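Long-range contact in DNA protection during starvation protein (Mycobacterium smegmatis, PDB 2YW6), which probably protects DNA from oxidative damage by oxidising ferrous iron with hydrogen peroxide and storing the ferric mineral inside a hollow shell of twelve subunits: residues L106-T120 against A142-L156. Numbering follows the deposited sequence.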
ATOM      1  N   LEU B 106     -15.981 -31.408  -6.900  1.00 33.52           N
ATOM      2  CA  LEU B 106     -17.022 -30.512  -6.419  1.00 33.69           C
ATOM      3  C   LEU B 106     -18.184 -31.268  -5.789  1.00 32.85           C
ATOM      4  O   LEU B 106     -18.696 -30.870  -4.743  1.00 34.14           O
ATOM      5  CB  LEU B 106     -17.479 -29.579  -7.545  1.00 35.03           C
ATOM      6  CG  LEU B 106     -16.784 -28.203  -7.475  1.00 38.72           C
ATOM      7  CD1 LEU B 106     -15.319 -28.315  -7.063  1.00 38.55           C
ATOM      8  CD2 LEU B 106     -16.890 -27.543  -8.823  1.00 40.46           C
ATOM      9  N   ALA B 107     -18.571 -32.378  -6.405  1.00 32.15           N
ATOM     10  CA  ALA B 107     -19.660 -33.193  -5.890  1.00 31.61           C
ATOM     11  C   ALA B 107     -19.298 -33.675  -4.490  1.00 31.02           C
ATOM     12  O   ALA B 107     -20.122 -33.610  -3.565  1.00 31.22           O
ATOM     13  CB  ALA B 107     -19.904 -34.389  -6.817  1.00 31.70           C
ATOM     14  N   ALA B 108     -18.058 -34.148  -4.342  1.00 28.57           N
ATOM     15  CA  ALA B 108     -17.556 -34.643  -3.062  1.00 27.25           C
ATOM     16  C   ALA B 108     -17.537 -33.519  -2.028  1.00 28.10           C
ATOM     17  O   ALA B 108     -17.958 -33.723  -0.889  1.00 26.84           O
ATOM     18  CB  ALA B 108     -16.139 -35.239  -3.231  1.00 21.15           C
ATOM     19  N   LEU B 109     -17.056 -32.339  -2.432  1.00 29.41           N
ATOM     20  CA  LEU B 109     -16.979 -31.177  -1.535  1.00 32.93           C
ATOM     21  C   LEU B 109     -18.352 -30.685  -1.104  1.00 35.12           C
ATOM     22  O   LEU B 109     -18.528 -30.240   0.034  1.00 33.81           O
ATOM     23  CB  LEU B 109     -16.221 -30.017  -2.194  1.00 35.19           C
ATOM     24  CG  LEU B 109     -14.704 -29.947  -2.012  1.00 36.71           C
ATOM     25  CD1 LEU B 109     -14.212 -28.698  -2.685  1.00 36.07           C
ATOM     26  CD2 LEU B 109     -14.335 -29.925  -0.537  1.00 38.09           C
ATOM     27  N   ASP B 110     -19.313 -30.742  -2.020  1.00 35.21           N
ATOM     28  CA  ASP B 110     -20.676 -30.333  -1.706  1.00 34.43           C
ATOM     29  C   ASP B 110     -21.133 -31.211  -0.533  1.00 34.01           C
ATOM     30  O   ASP B 110     -21.739 -30.729   0.440  1.00 30.06           O
ATOM     31  CB  ASP B 110     -21.587 -30.568  -2.915  1.00 38.17           C
ATOM     32  CG  ASP B 110     -22.986 -30.022  -2.707  1.00 41.44           C
ATOM     33  OD1 ASP B 110     -23.909 -30.462  -3.420  1.00 45.31           O
ATOM     34  OD2 ASP B 110     -23.168 -29.143  -1.841  1.00 44.72           O
ATOM     35  N   LEU B 111     -20.836 -32.505  -0.647  1.00 32.90           N
ATOM     36  CA  LEU B 111     -21.191 -33.482   0.379  1.00 33.01           C
ATOM     37  C   LEU B 111     -20.513 -33.121   1.695  1.00 32.77           C
ATOM     38  O   LEU B 111     -21.156 -33.103   2.747  1.00 32.47           O
ATOM     39  CB  LEU B 111     -20.760 -34.883  -0.065  1.00 33.26           C
ATOM     40  CG  LEU B 111     -21.825 -35.962  -0.307  1.00 36.68           C
ATOM     41  CD1 LEU B 111     -23.233 -35.366  -0.431  1.00 35.02           C
ATOM     42  CD2 LEU B 111     -21.433 -36.734  -1.571  1.00 36.81           C
ATOM     43  N   VAL B 112     -19.213 -32.841   1.632  1.00 31.70           N
ATOM     44  CA  VAL B 112     -18.463 -32.467   2.824  1.00 29.63           C
ATOM     45  C   VAL B 112     -19.145 -31.281   3.525  1.00 29.74           C
ATOM     46  O   VAL B 112     -19.352 -31.310   4.741  1.00 30.79           O
ATOM     47  CB  VAL B 112     -16.995 -32.102   2.473  1.00 31.23           C
ATOM     48  CG1 VAL B 112     -16.291 -31.520   3.697  1.00 28.86           C
ATOM     49  CG2 VAL B 112     -16.262 -33.342   1.977  1.00 29.59           C
ATOM     50  N   TYR B 113     -19.515 -30.255   2.759  1.00 28.20           N
ATOM     51  CA  TYR B 113     -20.172 -29.087   3.323  1.00 28.57           C
ATOM     52  C   TYR B 113     -21.562 -29.351   3.902  1.00 29.34           C
ATOM     53  O   TYR B 113     -21.997 -28.637   4.811  1.00 30.74           O
ATOM     54  CB  TYR B 113     -20.235 -27.949   2.287  1.00 27.12           C
ATOM     55  CG  TYR B 113     -18.964 -27.138   2.279  1.00 27.70           C
ATOM     56  CD1 TYR B 113     -17.772 -27.683   1.792  1.00 26.57           C
ATOM     57  CD2 TYR B 113     -18.913 -25.883   2.890  1.00 26.23           C
ATOM     58  CE1 TYR B 113     -16.565 -27.003   1.937  1.00 27.09           C
ATOM     59  CE2 TYR B 113     -17.716 -25.202   3.039  1.00 22.28           C
ATOM     60  CZ  TYR B 113     -16.551 -25.764   2.569  1.00 24.58           C
ATOM     61  OH  TYR B 113     -15.358 -25.126   2.783  1.00 24.05           O
ATOM     62  N   ASN B 114     -22.276 -30.347   3.388  1.00 29.84           N
ATOM     63  CA  ASN B 114     -23.595 -30.637   3.944  1.00 30.21           C
ATOM     64  C   ASN B 114     -23.369 -30.970   5.422  1.00 30.21           C
ATOM     65  O   ASN B 114     -24.067 -30.455   6.302  1.00 27.45           O
ATOM     66  CB  ASN B 114     -24.277 -31.823   3.231  1.00 31.50           C
ATOM     67  CG  ASN B 114     -24.986 -31.420   1.926  1.00 34.82           C
ATOM     68  OD1 ASN B 114     -25.404 -30.272   1.757  1.00 32.82           O
ATOM     69  ND2 ASN B 114     -25.147 -32.385   1.012  1.00 35.05           N
ATOM     70  N   GLY B 115     -22.371 -31.810   5.691  1.00 29.99           N
ATOM     71  CA  GLY B 115     -22.082 -32.176   7.063  1.00 30.58           C
ATOM     72  C   GLY B 115     -21.652 -30.979   7.896  1.00 31.51           C
ATOM     73  O   GLY B 115     -22.153 -30.773   9.013  1.00 29.69           O
ATOM     74  N   VAL B 116     -20.724 -30.195   7.344  1.00 32.56           N
ATOM     75  CA  VAL B 116     -20.180 -29.010   8.013  1.00 33.72           C
ATOM     76  C   VAL B 116     -21.262 -27.992   8.361  1.00 32.29           C
ATOM     77  O   VAL B 116     -21.334 -27.507   9.491  1.00 32.83           O
ATOM     78  CB  VAL B 116     -19.087 -28.334   7.125  1.00 35.81           C
ATOM     79  CG1 VAL B 116     -18.481 -27.110   7.832  1.00 33.94           C
ATOM     80  CG2 VAL B 116     -18.002 -29.345   6.802  1.00 34.18           C
ATOM     81  N   ILE B 117     -22.112 -27.683   7.390  1.00 31.39           N
ATOM     82  CA  ILE B 117     -23.178 -26.720   7.608  1.00 32.65           C
ATOM     83  C   ILE B 117     -24.204 -27.254   8.577  1.00 37.36           C
ATOM     84  O   ILE B 117     -24.616 -26.541   9.497  1.00 34.62           O
ATOM     85  CB  ILE B 117     -23.874 -26.338   6.283  1.00 28.43           C
ATOM     86  CG1 ILE B 117     -22.855 -25.666   5.360  1.00 25.09           C
ATOM     87  CG2 ILE B 117     -25.076 -25.420   6.560  1.00 22.28           C
ATOM     88  CD1 ILE B 117     -23.366 -25.392   3.968  1.00 25.51           C
ATOM     89  N   GLU B 118     -24.626 -28.500   8.379  1.00 41.10           N
ATOM     90  CA  GLU B 118     -25.608 -29.092   9.278  1.00 43.04           C
ATOM     91  C   GLU B 118     -25.062 -29.112  10.710  1.00 40.56           C
ATOM     92  O   GLU B 118     -25.768 -28.757  11.663  1.00 36.10           O
ATOM     93  CB  GLU B 118     -25.962 -30.510   8.852  1.00 54.02           C
ATOM     94  CG  GLU B 118     -27.102 -31.085   9.670  1.00 77.27           C
ATOM     95  CD  GLU B 118     -27.422 -32.514   9.307  1.00 87.65           C
ATOM     96  OE1 GLU B 118     -28.398 -33.063   9.859  1.00 91.03           O
ATOM     97  OE2 GLU B 118     -26.697 -33.089   8.471  1.00 91.76           O
ATOM     98  N   ASP B 119     -23.805 -29.518  10.862  1.00 36.22           N
ATOM     99  CA  ASP B 119     -23.187 -29.557  12.180  1.00 34.16           C
ATOM    100  C   ASP B 119     -23.084 -28.170  12.799  1.00 32.85           C
ATOM    101  O   ASP B 119     -23.204 -28.014  14.020  1.00 34.34           O
ATOM    102  CB  ASP B 119     -21.788 -30.163  12.100  1.00 35.07           C
ATOM    103  CG  ASP B 119     -21.816 -31.671  11.955  1.00 39.84           C
ATOM    104  OD1 ASP B 119     -20.726 -32.285  11.827  1.00 39.45           O
ATOM    105  OD2 ASP B 119     -22.934 -32.237  11.980  1.00 41.32           O
ATOM    106  N   THR B 120     -22.850 -27.162  11.967  1.00 32.53           N
ATOM    107  CA  THR B 120     -22.727 -25.804  12.478  1.00 32.74           C
ATOM    108  C   THR B 120     -24.082 -25.272  12.939  1.00 35.10           C
ATOM    109  O   THR B 120     -24.173 -24.572  13.949  1.00 32.23           O
ATOM    110  CB  THR B 120     -22.115 -24.868  11.420  1.00 31.82           C
ATOM    111  OG1 THR B 120     -20.838 -25.395  11.015  1.00 28.10           O
ATOM    112  CG2 THR B 120     -21.918 -23.458  11.990  1.00 27.33           C
ATOM    113  N   ALA B 142     -21.012 -19.565   9.557  1.00 32.14           N
ATOM    114  CA  ALA B 142     -22.047 -20.223   8.786  1.00 30.83           C
ATOM    115  C   ALA B 142     -22.352 -19.458   7.511  1.00 31.91           C
ATOM    116  O   ALA B 142     -22.641 -20.062   6.480  1.00 34.23           O
ATOM    117  CB  ALA B 142     -23.296 -20.369   9.634  1.00 28.45           C
ATOM    118  N   GLY B 143     -22.286 -18.130   7.580  1.00 35.19           N
ATOM    119  CA  GLY B 143     -22.549 -17.315   6.404  1.00 37.17           C
ATOM    120  C   GLY B 143     -21.600 -17.633   5.258  1.00 38.22           C
ATOM    121  O   GLY B 143     -22.028 -17.823   4.114  1.00 38.55           O
ATOM    122  N   GLU B 144     -20.306 -17.698   5.561  1.00 37.72           N
ATOM    123  CA  GLU B 144     -19.301 -17.998   4.550  1.00 36.99           C
ATOM    124  C   GLU B 144     -19.319 -19.473   4.167  1.00 36.03           C
ATOM    125  O   GLU B 144     -19.232 -19.800   2.988  1.00 35.24           O
ATOM    126  CB  GLU B 144     -17.922 -17.578   5.050  1.00 38.59           C
ATOM    127  CG  GLU B 144     -17.802 -16.075   5.228  1.00 39.56           C
ATOM    128  CD  GLU B 144     -17.885 -15.327   3.904  1.00 40.27           C
ATOM    129  OE1 GLU B 144     -17.990 -14.084   3.912  1.00 39.86           O
ATOM    130  OE2 GLU B 144     -17.837 -15.984   2.848  1.00 41.55           O
ATOM    131  N   LEU B 145     -19.445 -20.362   5.153  1.00 34.40           N
ATOM    132  CA  LEU B 145     -19.516 -21.797   4.877  1.00 31.94           C
ATOM    133  C   LEU B 145     -20.634 -22.101   3.893  1.00 32.72           C
ATOM    134  O   LEU B 145     -20.456 -22.881   2.967  1.00 33.54           O
ATOM    135  CB  LEU B 145     -19.780 -22.590   6.157  1.00 30.27           C
ATOM    136  CG  LEU B 145     -18.602 -23.072   7.009  1.00 28.58           C
ATOM    137  CD1 LEU B 145     -17.280 -22.595   6.402  1.00 26.38           C
ATOM    138  CD2 LEU B 145     -18.783 -22.580   8.442  1.00 24.72           C
ATOM    139  N   GLU B 146     -21.793 -21.489   4.099  1.00 35.13           N
ATOM    140  CA  GLU B 146     -22.930 -21.716   3.218  1.00 36.87           C
ATOM    141  C   GLU B 146     -22.784 -21.050   1.858  1.00 36.98           C
ATOM    142  O   GLU B 146     -23.186 -21.612   0.841  1.00 37.31           O
ATOM    143  CB  GLU B 146     -24.207 -21.247   3.901  1.00 37.12           C
ATOM    144  CG  GLU B 146     -24.723 -22.251   4.899  1.00 40.77           C
ATOM    145  CD  GLU B 146     -25.766 -21.676   5.816  1.00 41.13           C
ATOM    146  OE1 GLU B 146     -26.538 -20.806   5.352  1.00 41.43           O
ATOM    147  OE2 GLU B 146     -25.817 -22.105   6.990  1.00 39.46           O
ATOM    148  N   LYS B 147     -22.218 -19.847   1.836  1.00 38.14           N
ATOM    149  CA  LYS B 147     -22.010 -19.161   0.575  1.00 38.19           C
ATOM    150  C   LYS B 147     -21.056 -19.998  -0.277  1.00 37.36           C
ATOM    151  O   LYS B 147     -21.280 -20.201  -1.466  1.00 40.91           O
ATOM    152  CB  LYS B 147     -21.407 -17.771   0.793  1.00 36.85           C
ATOM    153  CG  LYS B 147     -21.124 -17.058  -0.524  1.00 35.26           C
ATOM    154  CD  LYS B 147     -19.969 -16.072  -0.438  1.00 35.95           C
ATOM    155  CE  LYS B 147     -20.421 -14.735   0.101  1.00 35.68           C
ATOM    156  NZ  LYS B 147     -19.409 -13.667  -0.159  1.00 36.98           N
ATOM    157  N   PHE B 148     -19.989 -20.487   0.336  1.00 34.74           N
ATOM    158  CA  PHE B 148     -19.020 -21.290  -0.390  1.00 34.53           C
ATOM    159  C   PHE B 148     -19.642 -22.531  -1.033  1.00 34.98           C
ATOM    160  O   PHE B 148     -19.336 -22.858  -2.185  1.00 33.63           O
ATOM    161  CB  PHE B 148     -17.880 -21.728   0.533  1.00 31.10           C
ATOM    162  CG  PHE B 148     -16.771 -22.429  -0.188  1.00 27.91           C
ATOM    163  CD1 PHE B 148     -15.817 -21.704  -0.897  1.00 25.81           C
ATOM    164  CD2 PHE B 148     -16.706 -23.819  -0.199  1.00 25.67           C
ATOM    165  CE1 PHE B 148     -14.812 -22.353  -1.604  1.00 25.54           C
ATOM    166  CE2 PHE B 148     -15.707 -24.484  -0.903  1.00 27.10           C
ATOM    167  CZ  PHE B 148     -14.757 -23.754  -1.610  1.00 26.95           C
ATOM    168  N   GLN B 149     -20.497 -23.224  -0.278  1.00 36.32           N
ATOM    169  CA  GLN B 149     -21.154 -24.431  -0.767  1.00 37.94           C
ATOM    170  C   GLN B 149     -21.962 -24.077  -2.000  1.00 40.50           C
ATOM    171  O   GLN B 149     -22.057 -24.860  -2.942  1.00 38.00           O
ATOM    172  CB  GLN B 149     -22.085 -25.026   0.292  1.00 38.71           C
ATOM    173  CG  GLN B 149     -22.531 -26.447  -0.033  1.00 44.26           C
ATOM    174  CD  GLN B 149     -23.749 -26.895   0.764  1.00 46.11           C
ATOM    175  OE1 GLN B 149     -23.949 -28.093   0.994  1.00 46.71           O
ATOM    176  NE2 GLN B 149     -24.576 -25.939   1.168  1.00 44.89           N
ATOM    177  N   TRP B 150     -22.554 -22.893  -1.993  1.00 42.22           N
ATOM    178  CA  TRP B 150     -23.329 -22.476  -3.145  1.00 42.51           C
ATOM    179  C   TRP B 150     -22.446 -22.313  -4.382  1.00 41.73           C
ATOM    180  O   TRP B 150     -22.843 -22.708  -5.482  1.00 38.07           O
ATOM    181  CB  TRP B 150     -24.074 -21.172  -2.878  1.00 48.79           C
ATOM    182  CG  TRP B 150     -24.716 -20.691  -4.125  1.00 59.04           C
ATOM    183  CD1 TRP B 150     -25.593 -21.381  -4.909  1.00 61.77           C
ATOM    184  CD2 TRP B 150     -24.458 -19.454  -4.793  1.00 62.82           C
ATOM    185  NE1 TRP B 150     -25.892 -20.653  -6.033  1.00 65.84           N
ATOM    186  CE2 TRP B 150     -25.210 -19.468  -5.991  1.00 65.33           C
ATOM    187  CE3 TRP B 150     -23.664 -18.339  -4.507  1.00 65.01           C
ATOM    188  CZ2 TRP B 150     -25.188 -18.405  -6.899  1.00 67.04           C
ATOM    189  CZ3 TRP B 150     -23.642 -17.278  -5.413  1.00 66.75           C
ATOM    190  CH2 TRP B 150     -24.400 -17.320  -6.595  1.00 66.60           C
ATOM    191  N   PHE B 151     -21.261 -21.731  -4.221  1.00 39.66           N
ATOM    192  CA  PHE B 151     -20.371 -21.565  -5.371  1.00 39.80           C
ATOM    193  C   PHE B 151     -20.028 -22.939  -5.904  1.00 37.51           C
ATOM    194  O   PHE B 151     -19.923 -23.141  -7.108  1.00 36.60           O
ATOM    195  CB  PHE B 151     -19.082 -20.828  -4.995  1.00 44.58           C
ATOM    196  CG  PHE B 151     -19.270 -19.361  -4.745  1.00 52.19           C
ATOM    197  CD1 PHE B 151     -20.352 -18.677  -5.293  1.00 54.19           C
ATOM    198  CD2 PHE B 151     -18.352 -18.652  -3.980  1.00 56.46           C
ATOM    199  CE1 PHE B 151     -20.521 -17.310  -5.080  1.00 56.09           C
ATOM    200  CE2 PHE B 151     -18.512 -17.278  -3.763  1.00 58.17           C
ATOM    201  CZ  PHE B 151     -19.605 -16.609  -4.316  1.00 56.69           C
ATOM    202  N   VAL B 152     -19.861 -23.888  -4.989  1.00 34.87           N
ATOM    203  CA  VAL B 152     -19.547 -25.260  -5.364  1.00 32.38           C
ATOM    204  C   VAL B 152     -20.716 -25.836  -6.162  1.00 32.11           C
ATOM    205  O   VAL B 152     -20.530 -26.335  -7.272  1.00 31.81           O
ATOM    206  CB  VAL B 152     -19.284 -26.143  -4.105  1.00 32.00           C
ATOM    207  CG1 VAL B 152     -19.005 -27.577  -4.516  1.00 31.41           C
ATOM    208  CG2 VAL B 152     -18.096 -25.588  -3.305  1.00 29.68           C
ATOM    209  N   ARG B 153     -21.917 -25.756  -5.595  1.00 32.02           N
ATOM    210  CA  ARG B 153     -23.123 -26.267  -6.249  1.00 32.46           C
ATOM    211  C   ARG B 153     -23.354 -25.613  -7.611  1.00 33.31           C
ATOM    212  O   ARG B 153     -23.811 -26.270  -8.557  1.00 33.04           O
ATOM    213  CB  ARG B 153     -24.347 -26.032  -5.358  1.00 30.74           C
ATOM    214  CG  ARG B 153     -24.251 -26.745  -4.040  1.00 32.56           C
ATOM    215  CD  ARG B 153     -25.382 -26.386  -3.095  1.00 32.59           C
ATOM    216  NE  ARG B 153     -25.533 -27.422  -2.080  1.00 32.93           N
ATOM    217  CZ  ARG B 153     -26.425 -27.393  -1.096  1.00 34.55           C
ATOM    218  NH1 ARG B 153     -27.253 -26.362  -0.986  1.00 34.71           N
ATOM    219  NH2 ARG B 153     -26.507 -28.410  -0.235  1.00 34.89           N
ATOM    220  N   ALA B 154     -23.044 -24.318  -7.693  1.00 33.87           N
ATOM    221  CA  ALA B 154     -23.207 -23.549  -8.922  1.00 33.81           C
ATOM    222  C   ALA B 154     -22.419 -24.140 -10.083  1.00 36.96           C
ATOM    223  O   ALA B 154     -22.808 -23.973 -11.234  1.00 36.17           O
ATOM    224  CB  ALA B 154     -22.789 -22.092  -8.694  1.00 33.80           C
ATOM    225  N   HIS B 155     -21.310 -24.816  -9.798  1.00 41.34           N
ATOM    226  CA  HIS B 155     -20.521 -25.431 -10.869  1.00 44.70           C
ATOM    227  C   HIS B 155     -21.217 -26.676 -11.410  1.00 46.37           C
ATOM    228  O   HIS B 155     -21.116 -26.998 -12.598  1.00 46.42           O
ATOM    229  CB  HIS B 155     -19.152 -25.899 -10.382  1.00 48.57           C
ATOM    230  CG  HIS B 155     -18.122 -24.822 -10.276  1.00 55.07           C
ATOM    231  ND1 HIS B 155     -18.024 -23.991  -9.179  1.00 58.24           N
ATOM    232  CD2 HIS B 155     -17.101 -24.487 -11.094  1.00 57.69           C
ATOM    233  CE1 HIS B 155     -16.982 -23.194  -9.329  1.00 60.09           C
ATOM    234  NE2 HIS B 155     -16.406 -23.475 -10.484  1.00 60.07           N
ATOM    235  N   LEU B 156     -21.887 -27.398 -10.520  1.00 50.48           N
ATOM    236  CA  LEU B 156     -22.561 -28.626 -10.896  1.00 54.42           C
ATOM    237  C   LEU B 156     -23.935 -28.372 -11.516  1.00 60.62           C
ATOM    238  O   LEU B 156     -24.760 -29.281 -11.601  1.00 62.58           O
ATOM    239  CB  LEU B 156     -22.693 -29.531  -9.661  1.00 53.67           C
ATOM    240  CG  LEU B 156     -21.415 -29.812  -8.864  1.00 51.80           C
ATOM    241  CD1 LEU B 156     -21.756 -30.576  -7.591  1.00 52.52           C
ATOM    242  CD2 LEU B 156     -20.444 -30.602  -9.710  1.00 51.11           C
TER
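Two neighbouring helices of the ferritin-like four-helix bundle meet where Asp110, Tyr113 and Ile117 of 106-120 face Gln149, Phe148 and Glu146 of 142-156. The axes of segments 106-120 and 142-155 approach to 9.2 Å with N-to-C directions 150° apart, an antiparallel course that fits a hairpin, since only residues 128-131 separate helix 102-127 from helix 132-155. Gln149 acts as a knob in a hole formed by Asp110, Tyr113, Asn114 and Ile117. It reaches the hole with an extended chain, its CG turned away from the backbone N, and runs past Tyr113, with Gln149 CG 3.6 Å from Tyr113 CB.

At one margin of this knob, Arg153 NE donates to Asp110 OD2 over 2.9 Å in a salt bridge with an N-H...O angle of 153°. The nitrogen arrives on the syn side of the carboxylate, whose plane stands almost perpendicular to the guanidinium. The amide of Gln149 lies over one guanidinium face, and the side chain of Asn114 reaches the guanidinium edge.

On the side facing the bundle interior, Phe148 CD2 lies over one face of the Tyr113 ring, 3.4 Å from Tyr113 CZ. The ring planes are 38° apart, with the rings set obliquely. Helix 12-41 adds Leu31 and Leu35 against Tyr113, while Gln57 of helix 47-75 hydrogen-bonds Tyr113 OH, so this aromatic pair joins all four bundle helices.

Toward the C-terminal end of 142-156, Leu106 CG packs 3.8 Å from Val152 CG1, and Leu156 CD2 comes equally near Leu106 CB. In the other direction, Ile117 CD1 rests 3.5 Å from the aliphatic CG of Glu146, whose carboxylate extends to Arg121 and to Arg71 of a second subunit, linking the helix pair to the dodecamer. Thr120 CG2 meets Ala142 CB at 4.1 Å, while Thr120 OG1 bonds back to Val116 O.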